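Local coordinates for phenolic acid decarboxylase (Sedimentibacter hydroxybenzoicus, PDB 7AE5), which catalyses the reversible, non-oxidative decarboxylation of 4-hydroxybenzoate and 3,4-dihydroxybenzoate under anaerobic conditions, at residues C[259-273]-C[285-299]. Numbering follows the deposited sequence.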
ATOM      1  N   VAL C 259       1.223  13.640  55.383  1.00 56.17           N
ATOM      2  CA  VAL C 259       0.919  12.344  55.983  1.00 55.87           C
ATOM      3  C   VAL C 259       1.988  11.350  55.548  1.00 55.46           C
ATOM      4  O   VAL C 259       2.420  11.355  54.391  1.00 54.50           O
ATOM      5  CB  VAL C 259      -0.487  11.843  55.580  1.00 54.39           C
ATOM      6  CG1 VAL C 259      -0.780  10.489  56.205  1.00 54.11           C
ATOM      7  CG2 VAL C 259      -1.563  12.846  55.972  1.00 54.87           C
ATOM      8  N   VAL C 260       2.422  10.501  56.479  1.00 59.69           N
ATOM      9  CA  VAL C 260       3.346   9.410  56.187  1.00 59.42           C
ATOM     10  C   VAL C 260       2.733   8.118  56.707  1.00 58.92           C
ATOM     11  O   VAL C 260       2.347   8.036  57.878  1.00 59.85           O
ATOM     12  CB  VAL C 260       4.735   9.639  56.815  1.00 61.16           C
ATOM     13  CG1 VAL C 260       5.660   8.476  56.487  1.00 60.93           C
ATOM     14  CG2 VAL C 260       5.332  10.951  56.330  1.00 61.73           C
ATOM     15  N   LEU C 261       2.640   7.116  55.839  1.00 60.63           N
ATOM     16  CA  LEU C 261       2.067   5.816  56.183  1.00 60.75           C
ATOM     17  C   LEU C 261       3.195   4.791  56.191  1.00 61.85           C
ATOM     18  O   LEU C 261       3.640   4.336  55.133  1.00 62.41           O
ATOM     19  CB  LEU C 261       0.970   5.421  55.199  1.00 60.28           C
ATOM     20  CG  LEU C 261      -0.149   6.433  54.956  1.00 59.24           C
ATOM     21  CD1 LEU C 261      -1.240   5.820  54.097  1.00 58.77           C
ATOM     22  CD2 LEU C 261      -0.718   6.911  56.276  1.00 58.63           C
ATOM     23  N   GLU C 262       3.654   4.427  57.384  1.00 63.26           N
ATOM     24  CA  GLU C 262       4.687   3.413  57.529  1.00 64.28           C
ATOM     25  C   GLU C 262       4.036   2.049  57.711  1.00 64.35           C
ATOM     26  O   GLU C 262       3.162   1.878  58.566  1.00 63.75           O
ATOM     27  CB  GLU C 262       5.602   3.738  58.710  1.00 65.04           C
ATOM     28  CG  GLU C 262       6.269   5.098  58.598  1.00 65.98           C
ATOM     29  CD  GLU C 262       7.168   5.411  59.777  1.00 68.13           C
ATOM     30  OE1 GLU C 262       7.580   4.464  60.480  1.00 68.86           O
ATOM     31  OE2 GLU C 262       7.466   6.604  59.996  1.00 69.15           O
ATOM     32  N   GLY C 263       4.454   1.089  56.900  1.00 61.61           N
ATOM     33  CA  GLY C 263       3.873  -0.230  56.969  1.00 61.63           C
ATOM     34  C   GLY C 263       4.703  -1.248  56.225  1.00 62.60           C
ATOM     35  O   GLY C 263       5.895  -1.046  55.987  1.00 63.40           O
ATOM     36  N   HIS C 264       4.055  -2.350  55.853  1.00 57.40           N
ATOM     37  CA  HIS C 264       4.754  -3.445  55.201  1.00 58.26           C
ATOM     38  C   HIS C 264       3.799  -4.212  54.300  1.00 57.75           C
ATOM     39  O   HIS C 264       2.606  -4.334  54.591  1.00 56.79           O
ATOM     40  CB  HIS C 264       5.376  -4.405  56.222  1.00 58.94           C
ATOM     41  CG  HIS C 264       4.370  -5.108  57.082  1.00 58.31           C
ATOM     42  ND1 HIS C 264       4.041  -4.675  58.348  1.00 57.87           N
ATOM     43  CD2 HIS C 264       3.621  -6.215  56.857  1.00 58.02           C
ATOM     44  CE1 HIS C 264       3.135  -5.484  58.868  1.00 57.37           C
ATOM     45  NE2 HIS C 264       2.863  -6.427  57.983  1.00 57.42           N
ATOM     46  N   ILE C 265       4.345  -4.740  53.205  1.00 48.87           N
ATOM     47  CA  ILE C 265       3.607  -5.691  52.387  1.00 47.41           C
ATOM     48  C   ILE C 265       3.428  -6.984  53.171  1.00 47.74           C
ATOM     49  O   ILE C 265       4.391  -7.535  53.721  1.00 48.91           O
ATOM     50  CB  ILE C 265       4.332  -5.943  51.058  1.00 47.74           C
ATOM     51  CG1 ILE C 265       4.738  -4.617  50.411  1.00 47.80           C
ATOM     52  CG2 ILE C 265       3.452  -6.763  50.124  1.00 47.05           C
ATOM     53  CD1 ILE C 265       5.063  -4.731  48.936  1.00 48.06           C
ATOM     54  N   ILE C 266       2.193  -7.468  53.234  1.00 53.34           N
ATOM     55  CA  ILE C 266       1.883  -8.694  53.965  1.00 53.31           C
ATOM     56  C   ILE C 266       2.227  -9.882  53.074  1.00 53.77           C
ATOM     57  O   ILE C 266       1.652 -10.023  51.985  1.00 53.10           O
ATOM     58  CB  ILE C 266       0.411  -8.717  54.405  1.00 51.94           C
ATOM     59  CG1 ILE C 266      -0.012  -7.326  54.884  1.00 51.38           C
ATOM     60  CG2 ILE C 266       0.204  -9.744  55.503  1.00 51.97           C
ATOM     61  CD1 ILE C 266      -1.486  -7.206  55.212  1.00 50.03           C
ATOM     62  N   PRO C 267       3.151 -10.751  53.486  1.00 54.19           N
ATOM     63  CA  PRO C 267       3.608 -11.819  52.589  1.00 54.78           C
ATOM     64  C   PRO C 267       2.516 -12.837  52.299  1.00 53.80           C
ATOM     65  O   PRO C 267       1.695 -13.162  53.161  1.00 53.05           O
ATOM     66  CB  PRO C 267       4.771 -12.458  53.361  1.00 56.04           C
ATOM     67  CG  PRO C 267       4.532 -12.089  54.789  1.00 55.78           C
ATOM     68  CD  PRO C 267       3.892 -10.736  54.757  1.00 54.93           C
ATOM     69  N   ARG C 268       2.519 -13.335  51.059  1.00 62.73           N
ATOM     70  CA  ARG C 268       1.644 -14.424  50.618  1.00 61.65           C
ATOM     71  C   ARG C 268       0.164 -14.068  50.741  1.00 59.80           C
ATOM     72  O   ARG C 268      -0.668 -14.929  51.036  1.00 58.79           O
ATOM     73  CB  ARG C 268       1.940 -15.721  51.381  1.00 62.26           C
ATOM     74  CG  ARG C 268       3.419 -16.001  51.579  1.00 64.22           C
ATOM     75  CD  ARG C 268       3.644 -17.378  52.176  1.00 64.74           C
ATOM     76  NE  ARG C 268       3.251 -18.442  51.260  1.00 63.72           N
ATOM     77  CZ  ARG C 268       3.915 -18.773  50.160  1.00 63.62           C
ATOM     78  NH1 ARG C 268       5.020 -18.139  49.802  1.00 64.80           N
ATOM     79  NH2 ARG C 268       3.460 -19.765  49.402  1.00 61.99           N
ATOM     80  N   VAL C 269      -0.184 -12.806  50.505  1.00 47.95           N
ATOM     81  CA  VAL C 269      -1.566 -12.346  50.563  1.00 46.33           C
ATOM     82  C   VAL C 269      -1.914 -11.700  49.231  1.00 45.56           C
ATOM     83  O   VAL C 269      -1.204 -10.800  48.767  1.00 46.31           O
ATOM     84  CB  VAL C 269      -1.794 -11.362  51.723  1.00 46.40           C
ATOM     85  CG1 VAL C 269      -3.175 -10.727  51.616  1.00 44.87           C
ATOM     86  CG2 VAL C 269      -1.633 -12.074  53.055  1.00 46.89           C
ATOM     87  N   ARG C 270      -3.002 -12.162  48.619  1.00 51.97           N
ATOM     88  CA  ARG C 270      -3.493 -11.617  47.360  1.00 51.00           C
ATOM     89  C   ARG C 270      -4.993 -11.409  47.483  1.00 49.40           C
ATOM     90  O   ARG C 270      -5.731 -12.356  47.773  1.00 48.51           O
ATOM     91  CB  ARG C 270      -3.170 -12.549  46.190  1.00 50.71           C
ATOM     92  CG  ARG C 270      -1.685 -12.828  46.024  1.00 52.38           C
ATOM     93  CD  ARG C 270      -0.918 -11.584  45.605  1.00 53.40           C
ATOM     94  NE  ARG C 270       0.437 -11.915  45.184  1.00 54.91           N
ATOM     95  CZ  ARG C 270       1.478 -11.983  46.002  1.00 56.63           C
ATOM     96  NH1 ARG C 270       1.361 -11.713  47.292  1.00 56.93           N
ATOM     97  NH2 ARG C 270       2.665 -12.328  45.514  1.00 58.05           N
ATOM     98  N   THR C 271      -5.440 -10.171  47.275  1.00 47.38           N
ATOM     99  CA  THR C 271      -6.850  -9.830  47.384  1.00 46.00           C
ATOM    100  C   THR C 271      -7.249  -8.960  46.201  1.00 45.33           C
ATOM    101  O   THR C 271      -6.410  -8.321  45.561  1.00 46.07           O
ATOM    102  CB  THR C 271      -7.167  -9.102  48.698  1.00 46.27           C
ATOM    103  OG1 THR C 271      -6.377  -7.912  48.784  1.00 47.27           O
ATOM    104  CG2 THR C 271      -6.870  -9.994  49.895  1.00 46.81           C
ATOM    105  N   VAL C 272      -8.551  -8.940  45.925  1.00 46.70           N
ATOM    106  CA  VAL C 272      -9.100  -8.240  44.769  1.00 45.89           C
ATOM    107  C   VAL C 272      -8.838  -6.745  44.873  1.00 46.57           C
ATOM    108  O   VAL C 272      -9.405  -6.061  45.733  1.00 46.49           O
ATOM    109  CB  VAL C 272     -10.607  -8.521  44.623  1.00 44.30           C
ATOM    110  CG1 VAL C 272     -11.115  -7.993  43.294  1.00 43.43           C
ATOM    111  CG2 VAL C 272     -10.877 -10.009  44.746  1.00 43.62           C
ATOM    112  N   GLU C 273      -7.981  -6.231  43.997  1.00 45.56           N
ATOM    113  CA  GLU C 273      -7.718  -4.804  43.880  1.00 46.09           C
ATOM    114  C   GLU C 273      -8.261  -4.302  42.549  1.00 45.23           C
ATOM    115  O   GLU C 273      -8.118  -4.967  41.519  1.00 44.78           O
ATOM    116  CB  GLU C 273      -6.220  -4.505  43.983  1.00 47.58           C
ATOM    117  CG  GLU C 273      -5.876  -3.027  44.078  1.00 48.16           C
ATOM    118  CD  GLU C 273      -5.643  -2.383  42.720  1.00 48.04           C
ATOM    119  OE1 GLU C 273      -5.590  -3.114  41.708  1.00 47.60           O
ATOM    120  OE2 GLU C 273      -5.513  -1.141  42.667  1.00 48.32           O
ATOM    121  N   GLY C 285      -8.477  -3.623  35.007  1.00 56.94           N
ATOM    122  CA  GLY C 285      -9.214  -4.787  35.438  1.00 56.11           C
ATOM    123  C   GLY C 285      -9.010  -5.078  36.911  1.00 57.01           C
ATOM    124  O   GLY C 285      -8.039  -4.642  37.525  1.00 58.34           O
ATOM    125  N   ALA C 286      -9.956  -5.815  37.486  1.00 48.43           N
ATOM    126  CA  ALA C 286      -9.819  -6.270  38.861  1.00 49.09           C
ATOM    127  C   ALA C 286      -8.897  -7.481  38.897  1.00 49.48           C
ATOM    128  O   ALA C 286      -9.102  -8.449  38.157  1.00 48.49           O
ATOM    129  CB  ALA C 286     -11.185  -6.611  39.453  1.00 48.03           C
ATOM    130  N   ARG C 287      -7.869  -7.418  39.740  1.00 56.19           N
ATOM    131  CA  ARG C 287      -6.889  -8.488  39.845  1.00 56.82           C
ATOM    132  C   ARG C 287      -6.610  -8.774  41.313  1.00 57.79           C
ATOM    133  O   ARG C 287      -6.908  -7.965  42.194  1.00 58.17           O
ATOM    134  CB  ARG C 287      -5.580  -8.137  39.124  1.00 57.86           C
ATOM    135  CG  ARG C 287      -5.735  -7.910  37.629  1.00 56.89           C
ATOM    136  CD  ARG C 287      -5.420  -9.166  36.830  1.00 56.20           C
ATOM    137  NE  ARG C 287      -5.533  -8.936  35.393  1.00 55.18           N
ATOM    138  CZ  ARG C 287      -6.677  -8.918  34.722  1.00 53.60           C
ATOM    139  NH1 ARG C 287      -7.836  -9.132  35.323  1.00 52.84           N
ATOM    140  NH2 ARG C 287      -6.657  -8.678  33.413  1.00 52.75           N
ATOM    141  N   LEU C 288      -6.033  -9.945  41.565  1.00 45.73           N
ATOM    142  CA  LEU C 288      -5.618 -10.330  42.912  1.00 46.76           C
ATOM    143  C   LEU C 288      -4.231  -9.756  43.156  1.00 48.55           C
ATOM    144  O   LEU C 288      -3.225 -10.312  42.708  1.00 49.33           O
ATOM    145  CB  LEU C 288      -5.633 -11.846  43.072  1.00 46.36           C
ATOM    146  CG  LEU C 288      -7.010 -12.509  43.111  1.00 44.67           C
ATOM    147  CD1 LEU C 288      -6.883 -14.008  42.894  1.00 44.14           C
ATOM    148  CD2 LEU C 288      -7.705 -12.210  44.428  1.00 44.72           C
ATOM    149  N   GLN C 289      -4.174  -8.635  43.864  1.00 51.46           N
ATOM    150  CA  GLN C 289      -2.937  -7.901  44.082  1.00 53.04           C
ATOM    151  C   GLN C 289      -2.559  -7.942  45.558  1.00 54.01           C
ATOM    152  O   GLN C 289      -3.225  -8.571  46.385  1.00 53.49           O
ATOM    153  CB  GLN C 289      -3.075  -6.465  43.574  1.00 52.90           C
ATOM    154  CG  GLN C 289      -3.740  -6.381  42.210  1.00 51.65           C
ATOM    155  CD  GLN C 289      -2.836  -5.807  41.135  1.00 52.25           C
ATOM    156  OE1 GLN C 289      -1.626  -6.044  41.126  1.00 53.55           O
ATOM    157  NE2 GLN C 289      -3.425  -5.060  40.208  1.00 51.34           N
ATOM    158  N   CYS C 290      -1.473  -7.256  45.887  1.00 66.24           N
ATOM    159  CA  CYS C 290      -0.905  -7.330  47.221  1.00 67.23           C
ATOM    160  C   CYS C 290      -1.574  -6.330  48.149  1.00 66.74           C
ATOM    161  O   CYS C 290      -2.092  -5.298  47.712  1.00 66.10           O
ATOM    162  CB  CYS C 290       0.596  -7.054  47.182  1.00 68.85           C
ATOM    163  SG  CYS C 290       1.577  -8.421  46.571  1.00 69.88           S
ATOM    164  N   GLU C 291      -1.548  -6.640  49.442  1.00 62.30           N
ATOM    165  CA  GLU C 291      -1.987  -5.707  50.467  1.00 62.00           C
ATOM    166  C   GLU C 291      -0.835  -5.290  51.372  1.00 63.19           C
ATOM    167  O   GLU C 291       0.144  -6.020  51.564  1.00 64.22           O
ATOM    168  CB  GLU C 291      -3.116  -6.280  51.330  1.00 61.08           C
ATOM    169  CG  GLU C 291      -4.457  -6.381  50.640  1.00 59.65           C
ATOM    170  CD  GLU C 291      -5.592  -6.608  51.624  1.00 58.75           C
ATOM    171  OE1 GLU C 291      -5.331  -6.600  52.847  1.00 59.28           O
ATOM    172  OE2 GLU C 291      -6.750  -6.760  51.180  1.00 57.52           O
ATOM    173  N   VAL C 292      -0.977  -4.089  51.921  1.00 52.26           N
ATOM    174  CA  VAL C 292      -0.011  -3.503  52.837  1.00 53.11           C
ATOM    175  C   VAL C 292      -0.715  -3.250  54.162  1.00 52.54           C
ATOM    176  O   VAL C 292      -1.785  -2.631  54.194  1.00 51.55           O
ATOM    177  CB  VAL C 292       0.582  -2.195  52.274  1.00 53.38           C
ATOM    178  CG1 VAL C 292       1.528  -1.535  53.287  1.00 54.04           C
ATOM    179  CG2 VAL C 292       1.295  -2.455  50.959  1.00 53.96           C
ATOM    180  N   LYS C 293      -0.124  -3.735  55.248  1.00 62.03           N
ATOM    181  CA  LYS C 293      -0.574  -3.364  56.579  1.00 61.62           C
ATOM    182  C   LYS C 293       0.115  -2.070  56.979  1.00 61.91           C
ATOM    183  O   LYS C 293       1.307  -1.887  56.724  1.00 62.78           O
ATOM    184  CB  LYS C 293      -0.273  -4.463  57.600  1.00 62.09           C
ATOM    185  CG  LYS C 293      -1.037  -4.310  58.905  1.00 61.45           C
ATOM    186  CD  LYS C 293      -0.742  -5.455  59.856  1.00 61.89           C
ATOM    187  CE  LYS C 293      -2.026  -6.053  60.409  1.00 60.96           C
ATOM    188  NZ  LYS C 293      -2.799  -5.074  61.226  1.00 60.18           N
ATOM    189  N   ILE C 294      -0.643  -1.165  57.584  1.00 52.36           N
ATOM    190  CA  ILE C 294      -0.135   0.143  57.976  1.00 52.41           C
ATOM    191  C   ILE C 294       0.155   0.085  59.470  1.00 53.11           C
ATOM    192  O   ILE C 294      -0.764  -0.011  60.290  1.00 53.31           O
ATOM    193  CB  ILE C 294      -1.125   1.258  57.618  1.00 51.43           C
ATOM    194  CG1 ILE C 294      -1.014   1.573  56.125  1.00 51.49           C
ATOM    195  CG2 ILE C 294      -0.850   2.512  58.436  1.00 52.41           C
ATOM    196  CD1 ILE C 294      -2.033   2.560  55.630  1.00 50.53           C
ATOM    197  N   ASP C 295       1.441   0.115  59.823  1.00 65.24           N
ATOM    198  CA  ASP C 295       1.872  -0.073  61.203  1.00 65.62           C
ATOM    199  C   ASP C 295       1.942   1.228  61.993  1.00 66.87           C
ATOM    200  O   ASP C 295       1.789   1.203  63.219  1.00 68.07           O
ATOM    201  CB  ASP C 295       3.242  -0.757  61.240  1.00 66.62           C
ATOM    202  CG  ASP C 295       3.238  -2.112  60.558  1.00 67.08           C
ATOM    203  OD1 ASP C 295       2.584  -3.039  61.080  1.00 66.86           O
ATOM    204  OD2 ASP C 295       3.891  -2.249  59.502  1.00 67.67           O
ATOM    205  N   ARG C 296       2.164   2.359  61.328  1.00 63.26           N
ATOM    206  CA  ARG C 296       2.219   3.639  62.020  1.00 64.61           C
ATOM    207  C   ARG C 296       1.909   4.759  61.038  1.00 63.84           C
ATOM    208  O   ARG C 296       2.263   4.685  59.859  1.00 62.79           O
ATOM    209  CB  ARG C 296       3.587   3.870  62.674  1.00 66.45           C
ATOM    210  CG  ARG C 296       3.671   5.155  63.487  1.00 68.05           C
ATOM    211  CD  ARG C 296       5.107   5.519  63.812  1.00 69.73           C
ATOM    212  NE  ARG C 296       5.645   4.703  64.894  1.00 71.04           N
ATOM    213  CZ  ARG C 296       6.191   5.192  66.001  1.00 73.07           C
ATOM    214  NH1 ARG C 296       6.294   6.495  66.203  1.00 74.07           N
ATOM    215  NH2 ARG C 296       6.651   4.352  66.923  1.00 74.17           N
ATOM    216  N   ILE C 297       1.241   5.794  61.544  1.00 66.09           N
ATOM    217  CA  ILE C 297       0.944   7.002  60.787  1.00 65.69           C
ATOM    218  C   ILE C 297       1.605   8.178  61.491  1.00 67.54           C
ATOM    219  O   ILE C 297       1.434   8.357  62.702  1.00 68.92           O
ATOM    220  CB  ILE C 297      -0.572   7.240  60.654  1.00 64.75           C
ATOM    221  CG1 ILE C 297      -1.196   6.213  59.711  1.00 62.82           C
ATOM    222  CG2 ILE C 297      -0.853   8.655  60.160  1.00 64.84           C
ATOM    223  CD1 ILE C 297      -2.708   6.258  59.682  1.00 62.00           C
ATOM    224  N   THR C 298       2.368   8.968  60.738  1.00 75.77           N
ATOM    225  CA  THR C 298       2.926  10.226  61.215  1.00 77.40           C
ATOM    226  C   THR C 298       2.459  11.338  60.287  1.00 76.67           C
ATOM    227  O   THR C 298       2.575  11.214  59.064  1.00 75.29           O
ATOM    228  CB  THR C 298       4.457  10.183  61.266  1.00 78.52           C
ATOM    229  OG1 THR C 298       4.991  10.497  59.973  1.00 77.58           O
ATOM    230  CG2 THR C 298       4.944   8.804  61.690  1.00 78.60           C
ATOM    231  N   HIS C 299       1.930  12.416  60.861  1.00 65.20           N
ATOM    232  CA  HIS C 299       1.321  13.455  60.044  1.00 64.54           C
ATOM    233  C   HIS C 299       1.475  14.816  60.706  1.00 66.31           C
ATOM    234  O   HIS C 299       1.609  14.922  61.929  1.00 67.93           O
ATOM    235  CB  HIS C 299      -0.162  13.157  59.786  1.00 63.21           C
ATOM    236  CG  HIS C 299      -1.027  13.279  61.002  1.00 64.23           C
ATOM    237  ND1 HIS C 299      -1.540  14.482  61.435  1.00 65.30           N
ATOM    238  CD2 HIS C 299      -1.469  12.345  61.879  1.00 64.39           C
ATOM    239  CE1 HIS C 299      -2.265  14.285  62.522  1.00 66.09           C
ATOM    240  NE2 HIS C 299      -2.236  12.997  62.813  1.00 65.54           N
TER
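Val260 and Thr298, Glu262 and Arg296, and His264 and Lys293 are hydrogen-bonded antiparallel pairs that join strand 259-265 to strand 287-299. Strand 271-273 pairs with the start of the same long strand, through Thr271 with Gln289 and Glu273 with Arg287. A classic beta bulge interrupts the first pairing. There Glu262 O accepts from both Arg296 N (3.0 Å) and Asp295 N (2.8 Å). Opposite Ile294 sits Gly263, where a side chain would clash with Lys293 O.

The bulge residue Asp295 also bonds through its side chain. Its OD2 accepts a hydrogen bond from His264 ND1 at 2.7 Å on its syn lone pair, tilted somewhat out of the imidazole plane. The ring and carboxylate planes are only 20° apart. A chi1 of 64° sets the imidazole between its own backbone N and carbonyl carbon. Lys293 CB lies over the ring face, a CH-pi contact 4.0 Å from the centroid. With an alanine here, Asp295 OD2 would probably lose this donor and Lys293 CB the ring it packs on.

Farther along, Thr271 OG1 donates to Glu291 OE2 (2.7 Å) on the anti side, somewhat out of the carboxylate plane. Lys172 and Arg176 form salt bridges with the same carboxylate. Cys290 SG sits over one face of the Arg270 guanidinium, 3.4 Å from NH1, which forms a salt bridge with Glu195. Gln289 NE2 reaches Glu273 OE1 only weakly.

Leu261, Ile294, Ile297, Val272 and Leu288 lie on the face away from His264 and Lys293. Leu261 CD2 meets Ile297 CG1 at 3.5 Å, and its CD1 touches Ile294 CD1. Val272 packs on Leu288 and neighbours Ala286.

The arrangement is a twisted, bulged antiparallel part of the UbiD FMN-binding domain. Glu273 OE2 bonds to Tyr142 OH and forms a salt bridge with Arg168, a predicted prenylated-FMN ligand, which ties this sheet to the probable cofactor site.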